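Long-range contacts in translocator protein BipD (Burkholderia pseudomallei, PDB 2J9T), which is required for invasion of epithelial cells and survival inside host cells, and probably regulates secretion of effectors BipB and BipC and their integration into the target membrane: residues A[58-63]-A[163-168]; A[159-164]-A[178-183]; A[182-187]-A[230-235]; A[207-212]-A[266-271]. All coordinates share one frame; numbering follows the deposited sequence.

In the fold
Interactions 1, 2 and 3 cluster at one end of the elongated molecule and touch in sequence: 1 packs on 2 and 2 on 3, with helix 177-189 common to the last two. Interaction 4 stands apart, its centre about 24 Å from that of interaction 3 and much nearer the centre of the molecule, where helix 202-209 ends against helix 244-292. Interaction 1 is largely buried and mostly apolar; the other three are partly buried. Interaction 2 packs leucine and isoleucine beside a tyrosine, with lysines at the margin. Interactions 3 and 4 add hydrogen bonds to their apolar contacts, the former through an amide and a guanidinium, the latter from a lysine to a helix-end carbonyl.

Interaction 1. Residues A[58-63]-A[163-168]. With BO3 (boric acid), chain C.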
loop_
_atom_site.group_PDB
_atom_site.type_symbol
_atom_site.label_atom_id
_atom_site.label_comp_id
_atom_site.label_asym_id
_atom_site.label_seq_id
_atom_site.Cartn_x
_atom_site.Cartn_y
_atom_site.Cartn_z
ATOM N N ARG A 58 -15.996 -5.441 -6.555
ATOM C CA ARG A 58 -16.493 -5.761 -7.883
ATOM C C ARG A 58 -17.626 -4.841 -8.316
ATOM O O ARG A 58 -18.569 -4.605 -7.568
ATOM C CB ARG A 58 -16.934 -7.220 -7.952
ATOM C CG ARG A 58 -18.149 -7.447 -8.827
ATOM C CD ARG A 58 -18.541 -8.906 -8.853
ATOM N NE ARG A 58 -18.975 -9.371 -7.543
ATOM C CZ ARG A 58 -20.175 -9.137 -7.032
ATOM N NH1 ARG A 58 -21.065 -8.447 -7.725
ATOM N NH2 ARG A 58 -20.484 -9.594 -5.830
ATOM N N LEU A 59 -17.523 -4.332 -9.538
ATOM C CA LEU A 59 -18.520 -3.426 -10.088
ATOM C C LEU A 59 -19.799 -4.175 -10.439
ATOM O O LEU A 59 -19.771 -5.382 -10.692
ATOM C CB LEU A 59 -17.964 -2.730 -11.340
ATOM C CG LEU A 59 -16.832 -1.721 -11.133
ATOM C CD1 LEU A 59 -16.296 -1.233 -12.468
ATOM C CD2 LEU A 59 -17.286 -0.554 -10.271
ATOM N N PRO A 60 -20.916 -3.453 -10.469
ATOM C CA PRO A 60 -22.197 -4.049 -10.845
ATOM C C PRO A 60 -22.096 -4.640 -12.256
ATOM O O PRO A 60 -21.337 -4.146 -13.093
ATOM C CB PRO A 60 -23.152 -2.850 -10.841
ATOM C CG PRO A 60 -22.569 -1.917 -9.848
ATOM C CD PRO A 60 -21.074 -2.079 -9.956
ATOM N N ASP A 61 -22.856 -5.700 -12.510
ATOM C CA ASP A 61 -22.824 -6.376 -13.806
ATOM C C ASP A 61 -24.157 -7.063 -14.086
ATOM O O ASP A 61 -25.054 -7.059 -13.243
ATOM C CB ASP A 61 -21.695 -7.412 -13.824
ATOM C CG ASP A 61 -21.087 -7.593 -15.199
ATOM O OD1 ASP A 61 -21.330 -6.747 -16.086
ATOM O OD2 ASP A 61 -20.351 -8.585 -15.388
ATOM N N ARG A 62 -24.286 -7.659 -15.270
ATOM C CA ARG A 62 -25.511 -8.371 -15.640
ATOM C C ARG A 62 -25.232 -9.814 -16.039
ATOM O O ARG A 62 -24.427 -10.082 -16.936
ATOM C CB ARG A 62 -26.249 -7.649 -16.768
ATOM C CG ARG A 62 -27.048 -6.451 -16.303
ATOM C CD ARG A 62 -28.494 -6.521 -16.769
ATOM N NE ARG A 62 -29.190 -5.266 -16.513
ATOM C CZ ARG A 62 -30.377 -4.958 -17.015
ATOM N NH1 ARG A 62 -30.935 -3.790 -16.736
ATOM N NH2 ARG A 62 -31.006 -5.821 -17.796
ATOM N N ILE A 63 -25.898 -10.743 -15.367
ATOM C CA ILE A 63 -25.721 -12.159 -15.647
ATOM C C ILE A 63 -27.055 -12.765 -16.052
ATOM O O ILE A 63 -27.931 -12.992 -15.209
ATOM C CB ILE A 63 -25.092 -12.899 -14.451
ATOM C CG1 ILE A 63 -23.631 -12.472 -14.268
ATOM C CG2 ILE A 63 -25.184 -14.401 -14.649
ATOM C CD1 ILE A 63 -23.459 -11.170 -13.516
ATOM N N ASP A 163 -23.222 3.439 -6.514
ATOM C CA ASP A 163 -24.523 4.077 -6.349
ATOM C C ASP A 163 -24.934 4.782 -7.645
ATOM O O ASP A 163 -26.090 5.168 -7.813
ATOM C CB ASP A 163 -24.486 5.089 -5.200
ATOM C CG ASP A 163 -24.173 4.445 -3.860
ATOM O OD1 ASP A 163 -24.007 5.190 -2.867
ATOM O OD2 ASP A 163 -24.081 3.199 -3.802
ATOM N N TYR A 164 -23.978 4.952 -8.554
ATOM C CA TYR A 164 -24.234 5.638 -9.813
ATOM C C TYR A 164 -24.252 4.689 -11.004
ATOM O O TYR A 164 -24.203 5.124 -12.154
ATOM C CB TYR A 164 -23.219 6.760 -10.029
ATOM C CG TYR A 164 -23.138 7.736 -8.877
ATOM C CD1 TYR A 164 -22.399 7.439 -7.741
ATOM C CD2 TYR A 164 -23.817 8.945 -8.914
ATOM C CE1 TYR A 164 -22.330 8.324 -6.674
ATOM C CE2 TYR A 164 -23.755 9.835 -7.851
ATOM C CZ TYR A 164 -23.001 9.519 -6.737
ATOM O OH TYR A 164 -22.919 10.401 -5.682
ATOM N N ILE A 165 -24.333 3.391 -10.720
ATOM C CA ILE A 165 -24.432 2.369 -11.762
ATOM C C ILE A 165 -25.643 1.503 -11.445
ATOM O O ILE A 165 -25.665 0.810 -10.429
ATOM C CB ILE A 165 -23.149 1.497 -11.867
ATOM C CG1 ILE A 165 -21.980 2.314 -12.414
ATOM C CG2 ILE A 165 -23.403 0.279 -12.753
ATOM C CD1 ILE A 165 -20.642 1.775 -12.005
ATOM N N SER A 166 -26.661 1.574 -12.296
ATOM C CA SER A 166 -27.886 0.815 -12.079
ATOM C C SER A 166 -28.447 0.227 -13.371
ATOM O O SER A 166 -28.040 0.605 -14.470
ATOM C CB SER A 166 -28.940 1.693 -11.405
ATOM O OG SER A 166 -29.257 2.816 -12.211
ATOM N N ALA A 167 -29.391 -0.697 -13.227
ATOM C CA ALA A 167 -30.026 -1.330 -14.375
ATOM C C ALA A 167 -31.176 -0.462 -14.869
ATOM O O ALA A 167 -31.936 0.079 -14.071
ATOM C CB ALA A 167 -30.535 -2.719 -13.998
ATOM N N LYS A 168 -31.298 -0.318 -16.184
ATOM C CA LYS A 168 -32.380 0.479 -16.745
ATOM C C LYS A 168 -33.447 -0.394 -17.411
ATOM O O LYS A 168 -34.493 -0.675 -16.820
ATOM C CB LYS A 168 -31.843 1.533 -17.718
ATOM C CG LYS A 168 -31.558 2.882 -17.066
ATOM C CD LYS A 168 -32.843 3.593 -16.669
ATOM C CE LYS A 168 -33.203 3.321 -15.212
ATOM N NZ LYS A 168 -34.657 3.529 -14.933
HETATM B B BO3 C . -19.233 8.429 -6.533
HETATM O O1 BO3 C . -19.862 7.319 -5.921
HETATM O O2 BO3 C . -19.834 9.711 -6.470
HETATM O O3 BO3 C . -17.984 8.262 -7.179
#
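A short β-hairpin, strands 61-63 and 66-68, leans here on strand 165-167, an outermost strand of a three-stranded antiparallel sheet, and Pro-60 meets Ile-165 where the two backbones come closest. The segments run in nearly the same direction, 19° apart, but their backbones stay well separated: Pro-60 CA is 6.9 Å from Ile-165 CA. They therefore pack through side chains and do not join into one sheet. Ile-165 carries its CG2 branch anti to the backbone N (CG1 at chi1 -69°), which lays that methyl against the proline ring, 3.7 Å from Pro-60 CB and equally far from Pro-60 CG. The two side chains cross at about a right angle. The other branch of Ile-165 reaches Leu-59, with CD1 4.4 Å from Leu-59 CD2. Further along, the Arg-62 guanidinium comes up beside Ala-167, whose CA lies at its edge, in plane. The polar hold on that group is the hydrogen bond from Arg-62 NH1 to the carbonyl O of Asp-169, just past the strand. Around this, Phe-67 of strand 66-68 touches Pro-60, Arg-62 and Ala-167, while Met-173 of strand 172-175 touches Pro-60, Arg-62 and Ile-165. Helix 244-292 adds a further wall: Tyr-247 packs on Ile-165 and its OH bonds Pro-60 O, and Asn-251 and Phe-254 meet Leu-59.

Interaction 2. Residues A[159-164]-A[178-183]. With BO3 (boric acid), chain C.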
loop_
_atom_site.group_PDB
_atom_site.type_symbol
_atom_site.label_atom_id
_atom_site.label_comp_id
_atom_site.label_asym_id
_atom_site.label_seq_id
_atom_site.Cartn_x
_atom_site.Cartn_y
_atom_site.Cartn_z
ATOM N N SER A 159 -16.437 1.489 -4.119
ATOM C CA SER A 159 -17.685 1.145 -3.449
ATOM C C SER A 159 -18.759 2.213 -3.636
ATOM O O SER A 159 -19.909 1.903 -3.952
ATOM C CB SER A 159 -17.445 0.905 -1.963
ATOM O OG SER A 159 -16.063 0.898 -1.673
ATOM N N LYS A 160 -18.383 3.470 -3.422
ATOM C CA LYS A 160 -19.323 4.578 -3.553
ATOM C C LYS A 160 -19.838 4.699 -4.982
ATOM O O LYS A 160 -21.032 4.910 -5.211
ATOM C CB LYS A 160 -18.665 5.889 -3.124
ATOM C CG LYS A 160 -18.818 6.203 -1.649
ATOM C CD LYS A 160 -17.555 6.846 -1.093
ATOM C CE LYS A 160 -17.861 7.772 0.075
ATOM N NZ LYS A 160 -17.283 9.128 -0.140
ATOM N N LEU A 161 -18.927 4.579 -5.941
ATOM C CA LEU A 161 -19.275 4.718 -7.346
ATOM C C LEU A 161 -20.419 3.797 -7.775
ATOM O O LEU A 161 -21.112 4.068 -8.759
ATOM C CB LEU A 161 -18.026 4.547 -8.233
ATOM C CG LEU A 161 -17.781 3.305 -9.105
ATOM C CD1 LEU A 161 -16.319 3.288 -9.546
ATOM C CD2 LEU A 161 -18.130 2.007 -8.399
ATOM N N GLN A 162 -20.637 2.733 -7.008
ATOM C CA GLN A 162 -21.675 1.756 -7.329
ATOM C C GLN A 162 -23.095 2.293 -7.177
ATOM O O GLN A 162 -24.056 1.696 -7.680
ATOM C CB GLN A 162 -21.478 0.478 -6.522
ATOM C CG GLN A 162 -20.187 -0.240 -6.861
ATOM C CD GLN A 162 -20.025 -1.526 -6.106
ATOM O OE1 GLN A 162 -21.001 -2.222 -5.832
ATOM N NE2 GLN A 162 -18.783 -1.873 -5.786
ATOM N N ASP A 163 -23.222 3.439 -6.514
ATOM C CA ASP A 163 -24.523 4.077 -6.349
ATOM C C ASP A 163 -24.934 4.782 -7.645
ATOM O O ASP A 163 -26.090 5.168 -7.813
ATOM C CB ASP A 163 -24.486 5.089 -5.200
ATOM C CG ASP A 163 -24.173 4.445 -3.860
ATOM O OD1 ASP A 163 -24.007 5.190 -2.867
ATOM O OD2 ASP A 163 -24.081 3.199 -3.802
ATOM N N TYR A 164 -23.978 4.952 -8.554
ATOM C CA TYR A 164 -24.234 5.638 -9.813
ATOM C C TYR A 164 -24.252 4.689 -11.004
ATOM O O TYR A 164 -24.203 5.124 -12.154
ATOM C CB TYR A 164 -23.219 6.760 -10.029
ATOM C CG TYR A 164 -23.138 7.736 -8.877
ATOM C CD1 TYR A 164 -22.399 7.439 -7.741
ATOM C CD2 TYR A 164 -23.817 8.945 -8.914
ATOM C CE1 TYR A 164 -22.330 8.324 -6.674
ATOM C CE2 TYR A 164 -23.755 9.835 -7.851
ATOM C CZ TYR A 164 -23.001 9.519 -6.737
ATOM O OH TYR A 164 -22.919 10.401 -5.682
ATOM N N GLY A 178 -20.275 11.323 -14.893
ATOM C CA GLY A 178 -19.897 12.636 -14.369
ATOM C C GLY A 178 -19.695 12.623 -12.853
ATOM O O GLY A 178 -18.689 13.125 -12.349
ATOM N N LYS A 179 -20.658 12.056 -12.133
ATOM C CA LYS A 179 -20.584 11.982 -10.681
ATOM C C LYS A 179 -19.429 11.085 -10.218
ATOM O O LYS A 179 -18.777 11.376 -9.209
ATOM C CB LYS A 179 -21.917 11.499 -10.101
ATOM C CG LYS A 179 -23.120 12.346 -10.518
ATOM C CD LYS A 179 -24.185 12.375 -9.430
ATOM C CE LYS A 179 -25.585 12.162 -10.009
ATOM N NZ LYS A 179 -26.492 11.458 -9.053
ATOM N N ILE A 180 -19.172 10.009 -10.967
ATOM C CA ILE A 180 -18.067 9.099 -10.657
ATOM C C ILE A 180 -16.738 9.791 -10.964
ATOM O O ILE A 180 -15.782 9.703 -10.188
ATOM C CB ILE A 180 -18.183 7.763 -11.442
ATOM C CG1 ILE A 180 -19.471 7.021 -11.085
ATOM C CG2 ILE A 180 -16.971 6.874 -11.182
ATOM C CD1 ILE A 180 -19.608 5.692 -11.798
ATOM N N LYS A 181 -16.688 10.476 -12.103
ATOM C CA LYS A 181 -15.495 11.208 -12.526
ATOM C C LYS A 181 -15.073 12.209 -11.456
ATOM O O LYS A 181 -13.889 12.362 -11.165
ATOM C CB LYS A 181 -15.766 11.938 -13.850
ATOM C CG LYS A 181 -14.554 12.624 -14.444
ATOM C CD LYS A 181 -14.922 13.435 -15.674
ATOM C CE LYS A 181 -14.257 12.872 -16.923
ATOM N NZ LYS A 181 -12.920 13.489 -17.175
ATOM N N ALA A 182 -16.058 12.875 -10.860
ATOM C CA ALA A 182 -15.808 13.866 -9.813
ATOM C C ALA A 182 -15.180 13.236 -8.578
ATOM O O ALA A 182 -14.355 13.853 -7.908
ATOM C CB ALA A 182 -17.094 14.573 -9.443
ATOM N N LEU A 183 -15.585 12.010 -8.274
ATOM C CA LEU A 183 -15.060 11.310 -7.117
ATOM C C LEU A 183 -13.639 10.807 -7.357
ATOM O O LEU A 183 -12.793 10.863 -6.459
ATOM C CB LEU A 183 -15.978 10.159 -6.715
ATOM C CG LEU A 183 -16.031 9.855 -5.214
ATOM C CD1 LEU A 183 -16.182 8.351 -4.970
ATOM C CD2 LEU A 183 -14.789 10.408 -4.486
HETATM B B BO3 C . -19.233 8.429 -6.533
HETATM O O1 BO3 C . -19.862 7.319 -5.921
HETATM O O2 BO3 C . -19.834 9.711 -6.470
HETATM O O3 BO3 C . -17.984 8.262 -7.179
#
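Leu-161 and Ile-180 bring together two helices joined by a β-hairpin, strands 165-167 and 172-175: the end of helix 121-160, which passes into a 3-10 turn, and the start of helix 177-189. Ile-180 can be followed outward. From its CB the chain forks; CG2, anti to the backbone N (CG1 at chi1 -61°), lies 3.9 Å from Leu-161 CB and touches Leu-161 CD1 as well. CG1 lies near Leu-161 CB too, and is 3.9 Å from Tyr-164 CB. At the tip, CD1 rests against Leu-161, 4.0 Å from its CG and close to its carbonyl O. That oxygen is already engaged, accepting the backbone N of Tyr-164 in the 3-10 turn at 3.0 Å, and it also lies in plane at the edge of the tyrosine ring. Lys-179 crosses Tyr-164 at about a right angle on the CD2 and CE2 side, but the modelled spacing there is too tight to interpret. Boric acid sits between the segments, near Lys-160, Tyr-164 and Leu-183; several of its contacts are likewise too short, so its exact pose is doubtful. Beyond it the helices meet once more, Lys-160 CB lying 4.0 Å from Leu-183 CD1.

Interaction 3. Residues A[182-187]-A[230-235]; sequences ALIQQV and KMRDSL. With BO3 (boric acid), chain C.
The side chains of Gln-185 and Arg-232 run side by side, with the amide and guanidinium planes nearly coplanar, 26° apart; Gln-185 OE1 sits at the guanidinium edge, somewhat tilted from its plane. Arg-232 grips side-on: NE and NH1 both donate to Gln-185 OE1, each at 3.1 Å and each bent to 140° at the hydrogen. At another edge Arg-232 NH2 makes a salt bridge to Asp-233 OD1, 2.8 Å away, on the syn side but tilted well out of the carboxylate plane, while the acceptor lies in the guanidinium plane. Gln-185 NE2 bonds Asp-189 OD1, so both ends of the amide are held and its rotation is fixed. A bend in the glutamine chain (chi2 54°) brings the amide across to the arginine. Beside these polar groups, Ile-184 CG2 rests on Arg-232 CB, and Ile-184 CD1 meets Leu-235 CD2 tip to tip at 3.6 Å. The contact joins helix 177-189 to helix 226-232 and the loop after it; helix 244-292 backs both, Gln-257 on Met-231 and Trp-250 on Leu-235, while Val-187 packs on helix 121-160.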
loop_
_atom_site.group_PDB
_atom_site.type_symbol
_atom_site.label_atom_id
_atom_site.label_comp_id
_atom_site.label_asym_id
_atom_site.label_seq_id
_atom_site.Cartn_x
_atom_site.Cartn_y
_atom_site.Cartn_z
ATOM N N ALA A 182 -16.058 12.875 -10.860
ATOM C CA ALA A 182 -15.808 13.866 -9.813
ATOM C C ALA A 182 -15.180 13.236 -8.578
ATOM O O ALA A 182 -14.355 13.853 -7.908
ATOM C CB ALA A 182 -17.094 14.573 -9.443
ATOM N N LEU A 183 -15.585 12.010 -8.274
ATOM C CA LEU A 183 -15.060 11.310 -7.117
ATOM C C LEU A 183 -13.639 10.807 -7.357
ATOM O O LEU A 183 -12.793 10.863 -6.459
ATOM C CB LEU A 183 -15.978 10.159 -6.715
ATOM C CG LEU A 183 -16.031 9.855 -5.214
ATOM C CD1 LEU A 183 -16.182 8.351 -4.970
ATOM C CD2 LEU A 183 -14.789 10.408 -4.486
ATOM N N ILE A 184 -13.369 10.328 -8.570
ATOM C CA ILE A 184 -12.029 9.865 -8.901
ATOM C C ILE A 184 -11.073 11.053 -8.896
ATOM O O ILE A 184 -9.935 10.948 -8.435
ATOM C CB ILE A 184 -11.990 9.118 -10.244
ATOM C CG1 ILE A 184 -12.554 7.708 -10.090
ATOM C CG2 ILE A 184 -10.568 9.037 -10.764
ATOM C CD1 ILE A 184 -13.139 7.159 -11.357
ATOM N N GLN A 185 -11.552 12.193 -9.386
ATOM C CA GLN A 185 -10.749 13.413 -9.411
ATOM C C GLN A 185 -10.398 13.854 -7.994
ATOM O O GLN A 185 -9.322 14.400 -7.748
ATOM C CB GLN A 185 -11.495 14.535 -10.135
ATOM C CG GLN A 185 -10.689 15.813 -10.298
ATOM C CD GLN A 185 -9.345 15.573 -10.958
ATOM O OE1 GLN A 185 -9.273 15.133 -12.107
ATOM N NE2 GLN A 185 -8.269 15.848 -10.229
ATOM N N GLN A 186 -11.319 13.620 -7.066
ATOM C CA GLN A 186 -11.108 13.977 -5.669
ATOM C C GLN A 186 -9.987 13.128 -5.071
ATOM O O GLN A 186 -9.113 13.641 -4.367
ATOM C CB GLN A 186 -12.402 13.799 -4.866
ATOM C CG GLN A 186 -12.211 13.811 -3.354
ATOM C CD GLN A 186 -13.248 14.658 -2.640
ATOM O OE1 GLN A 186 -14.375 14.811 -3.115
ATOM N NE2 GLN A 186 -12.874 15.213 -1.492
ATOM N N VAL A 187 -10.011 11.832 -5.368
ATOM C CA VAL A 187 -8.987 10.920 -4.880
ATOM C C VAL A 187 -7.619 11.359 -5.389
ATOM O O VAL A 187 -6.624 11.287 -4.664
ATOM C CB VAL A 187 -9.283 9.462 -5.284
ATOM C CG1 VAL A 187 -8.095 8.577 -4.963
ATOM C CG2 VAL A 187 -10.528 8.958 -4.585
ATOM N N LYS A 230 -6.385 7.244 -16.090
ATOM C CA LYS A 230 -6.963 6.366 -17.102
ATOM C C LYS A 230 -8.401 6.012 -16.721
ATOM O O LYS A 230 -9.302 6.047 -17.559
ATOM C CB LYS A 230 -6.125 5.097 -17.247
ATOM C CG LYS A 230 -4.821 5.302 -17.989
ATOM C CD LYS A 230 -4.937 4.873 -19.438
ATOM C CE LYS A 230 -3.581 4.486 -20.017
ATOM N NZ LYS A 230 -2.483 5.362 -19.517
ATOM N N MET A 231 -8.612 5.712 -15.441
ATOM C CA MET A 231 -9.944 5.370 -14.938
ATOM C C MET A 231 -10.904 6.546 -15.074
ATOM O O MET A 231 -12.035 6.388 -15.536
ATOM C CB MET A 231 -9.872 4.934 -13.475
ATOM C CG MET A 231 -9.196 3.590 -13.254
ATOM S SD MET A 231 -9.021 3.212 -11.497
ATOM C CE MET A 231 -9.810 1.609 -11.414
ATOM N N ARG A 232 -10.440 7.722 -14.661
ATOM C CA ARG A 232 -11.232 8.944 -14.723
ATOM C C ARG A 232 -11.572 9.325 -16.158
ATOM O O ARG A 232 -12.682 9.772 -16.445
ATOM C CB ARG A 232 -10.476 10.092 -14.040
ATOM C CG ARG A 232 -11.037 11.478 -14.316
ATOM C CD ARG A 232 -10.114 12.268 -15.227
ATOM N NE ARG A 232 -9.163 13.071 -14.472
ATOM C CZ ARG A 232 -7.994 13.486 -14.947
ATOM N NH1 ARG A 232 -7.190 14.212 -14.186
ATOM N NH2 ARG A 232 -7.626 13.177 -16.179
ATOM N N ASP A 233 -10.605 9.151 -17.054
ATOM C CA ASP A 233 -10.769 9.514 -18.461
ATOM C C ASP A 233 -11.632 8.521 -19.243
ATOM O O ASP A 233 -11.931 8.743 -20.419
ATOM C CB ASP A 233 -9.396 9.653 -19.138
ATOM C CG ASP A 233 -8.697 10.962 -18.795
ATOM O OD1 ASP A 233 -9.247 11.745 -17.991
ATOM O OD2 ASP A 233 -7.599 11.204 -19.334
ATOM N N SER A 234 -12.012 7.420 -18.599
ATOM C CA SER A 234 -12.800 6.373 -19.261
ATOM C C SER A 234 -14.304 6.572 -19.102
ATOM O O SER A 234 -15.094 6.030 -19.867
ATOM C CB SER A 234 -12.406 4.986 -18.731
ATOM O OG SER A 234 -12.894 4.771 -17.413
ATOM N N LEU A 235 -14.689 7.327 -18.083
ATOM C CA LEU A 235 -16.093 7.554 -17.771
ATOM C C LEU A 235 -16.854 8.329 -18.849
ATOM O O LEU A 235 -16.283 9.153 -19.564
ATOM C CB LEU A 235 -16.222 8.276 -16.428
ATOM C CG LEU A 235 -16.055 7.441 -15.160
ATOM C CD1 LEU A 235 -16.419 6.004 -15.420
ATOM C CD2 LEU A 235 -14.642 7.557 -14.627
HETATM B B BO3 C . -19.233 8.429 -6.533
HETATM O O1 BO3 C . -19.862 7.319 -5.921
HETATM O O2 BO3 C . -19.834 9.711 -6.470
HETATM O O3 BO3 C . -17.984 8.262 -7.179
#

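Interaction 4. Residues A[207-212]-A[266-271]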
loop_
_atom_site.group_PDB
_atom_site.type_symbol
_atom_site.label_atom_id
_atom_site.label_comp_id
_atom_site.label_asym_id
_atom_site.label_seq_id
_atom_site.Cartn_x
_atom_site.Cartn_y
_atom_site.Cartn_z
ATOM N N LYS A 207 15.279 3.370 -7.434
ATOM C CA LYS A 207 15.409 2.037 -8.014
ATOM C C LYS A 207 14.600 1.055 -7.169
ATOM O O LYS A 207 13.955 0.141 -7.696
ATOM C CB LYS A 207 16.882 1.607 -8.054
ATOM C CG LYS A 207 17.766 2.495 -8.904
ATOM C CD LYS A 207 17.146 2.749 -10.272
ATOM C CE LYS A 207 17.530 1.659 -11.268
ATOM N NZ LYS A 207 18.926 1.823 -11.764
ATOM N N GLU A 208 14.610 1.281 -5.857
ATOM C CA GLU A 208 13.918 0.422 -4.905
ATOM C C GLU A 208 12.399 0.402 -5.061
ATOM O O GLU A 208 11.799 -0.658 -5.212
ATOM C CB GLU A 208 14.268 0.845 -3.478
ATOM C CG GLU A 208 15.364 0.025 -2.833
ATOM C CD GLU A 208 14.911 -0.616 -1.543
ATOM O OE1 GLU A 208 13.741 -1.050 -1.481
ATOM O OE2 GLU A 208 15.718 -0.672 -0.588
ATOM N N LEU A 209 11.781 1.575 -4.963
ATOM C CA LEU A 209 10.325 1.690 -4.986
ATOM C C LEU A 209 9.627 1.342 -6.302
ATOM O O LEU A 209 8.492 0.865 -6.294
ATOM C CB LEU A 209 9.881 3.051 -4.446
ATOM C CG LEU A 209 10.428 3.355 -3.046
ATOM C CD1 LEU A 209 9.993 4.721 -2.554
ATOM C CD2 LEU A 209 10.026 2.262 -2.064
ATOM N N GLY A 210 10.295 1.578 -7.426
ATOM C CA GLY A 210 9.735 1.219 -8.725
ATOM C C GLY A 210 8.950 2.317 -9.451
ATOM O O GLY A 210 9.013 3.496 -9.090
ATOM N N ASP A 211 8.213 1.896 -10.482
ATOM C CA ASP A 211 7.444 2.788 -11.355
ATOM C C ASP A 211 6.222 3.460 -10.738
ATOM O O ASP A 211 5.927 4.613 -11.050
ATOM C CB ASP A 211 7.010 2.039 -12.616
ATOM C CG ASP A 211 8.118 1.933 -13.643
ATOM O OD1 ASP A 211 8.486 2.976 -14.232
ATOM O OD2 ASP A 211 8.615 0.805 -13.870
ATOM N N ALA A 212 5.467 2.709 -9.941
ATOM C CA ALA A 212 4.234 3.214 -9.335
ATOM C C ALA A 212 4.437 4.472 -8.498
ATOM O O ALA A 212 3.471 5.112 -8.089
ATOM C CB ALA A 212 3.579 2.132 -8.500
ATOM N N GLN A 266 0.773 -4.660 -4.196
ATOM C CA GLN A 266 1.261 -6.000 -3.877
ATOM C C GLN A 266 2.788 -6.058 -3.939
ATOM O O GLN A 266 3.440 -6.562 -3.023
ATOM C CB GLN A 266 0.658 -7.021 -4.843
ATOM C CG GLN A 266 1.068 -8.447 -4.567
ATOM C CD GLN A 266 0.183 -9.106 -3.541
ATOM O OE1 GLN A 266 -1.007 -9.319 -3.778
ATOM N NE2 GLN A 266 0.752 -9.421 -2.383
ATOM N N THR A 267 3.348 -5.545 -5.036
ATOM C CA THR A 267 4.796 -5.521 -5.239
ATOM C C THR A 267 5.477 -4.768 -4.102
ATOM O O THR A 267 6.444 -5.253 -3.507
ATOM C CB THR A 267 5.163 -4.902 -6.614
ATOM O OG1 THR A 267 4.581 -5.683 -7.667
ATOM C CG2 THR A 267 6.673 -4.855 -6.805
ATOM N N LEU A 268 4.969 -3.577 -3.808
ATOM C CA LEU A 268 5.520 -2.756 -2.748
ATOM C C LEU A 268 5.441 -3.471 -1.404
ATOM O O LEU A 268 6.369 -3.401 -0.602
ATOM C CB LEU A 268 4.801 -1.414 -2.690
ATOM C CG LEU A 268 5.401 -0.324 -3.587
ATOM C CD1 LEU A 268 6.915 -0.506 -3.714
ATOM C CD2 LEU A 268 4.744 -0.319 -4.957
ATOM N N VAL A 269 4.340 -4.177 -1.173
ATOM C CA VAL A 269 4.165 -4.929 0.061
ATOM C C VAL A 269 5.245 -6.002 0.176
ATOM O O VAL A 269 5.871 -6.158 1.228
ATOM C CB VAL A 269 2.747 -5.525 0.169
ATOM C CG1 VAL A 269 2.657 -6.486 1.339
ATOM C CG2 VAL A 269 1.715 -4.417 0.309
ATOM N N GLU A 270 5.488 -6.718 -0.919
ATOM C CA GLU A 270 6.522 -7.755 -0.934
ATOM C C GLU A 270 7.889 -7.158 -0.614
ATOM O O GLU A 270 8.686 -7.764 0.111
ATOM C CB GLU A 270 6.552 -8.486 -2.277
ATOM C CG GLU A 270 5.269 -9.254 -2.579
ATOM C CD GLU A 270 5.143 -9.649 -4.045
ATOM O OE1 GLU A 270 5.845 -9.053 -4.890
ATOM O OE2 GLU A 270 4.339 -10.557 -4.350
ATOM N N LYS A 271 8.140 -5.952 -1.120
ATOM C CA LYS A 271 9.394 -5.249 -0.848
ATOM C C LYS A 271 9.474 -4.849 0.629
ATOM O O LYS A 271 10.547 -4.884 1.239
ATOM C CB LYS A 271 9.511 -4.000 -1.725
ATOM C CG LYS A 271 9.763 -4.283 -3.189
ATOM C CD LYS A 271 9.773 -2.996 -3.990
ATOM C CE LYS A 271 9.884 -3.270 -5.482
ATOM N NZ LYS A 271 11.301 -3.348 -5.918
#
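Lys-271 NZ donates to the backbone carbonyl O of Glu-208 at 2.8 Å, approaching in the carbonyl plane with a C=O...N angle of 160°. The acceptor belongs to the last turn of helix 202-209, so the ammonium group probably interacts favourably with the partial negative charge of that helix end. The lysine reaches it with an extended chain that turns only at the last torsion (chi4 -89°). One turn before Lys-271 on helix 244-292, Leu-268 fills the apolar half of the contact. Its CD1 rests on the carbonyl O of Leu-209 and lies 4.5 Å from Leu-209 CD2, while its CD2 is 4.5 Å from Ala-212 CB. Gly-210, the first residue to leave helical geometry (phi 93°), lets the chain turn, and Ala-212 comes round to Leu-268. The Glu-208 carboxylate is near Lys-271 but not in contact; it forms a salt bridge with Arg-204, and its OE1 bonds Tyr-140 OH. Helix 202-209 thus lies against two long helices with predicted coiled-coil stretches, 244-292 and 121-160, the latter through Tyr-140 on Glu-208 and Ile-143 on Leu-209. Those two pack together where Leu-147 meets Leu-268, and helix 41-56 joins helix 244-292 too, Ile-51 touching Gln-266 and Val-269.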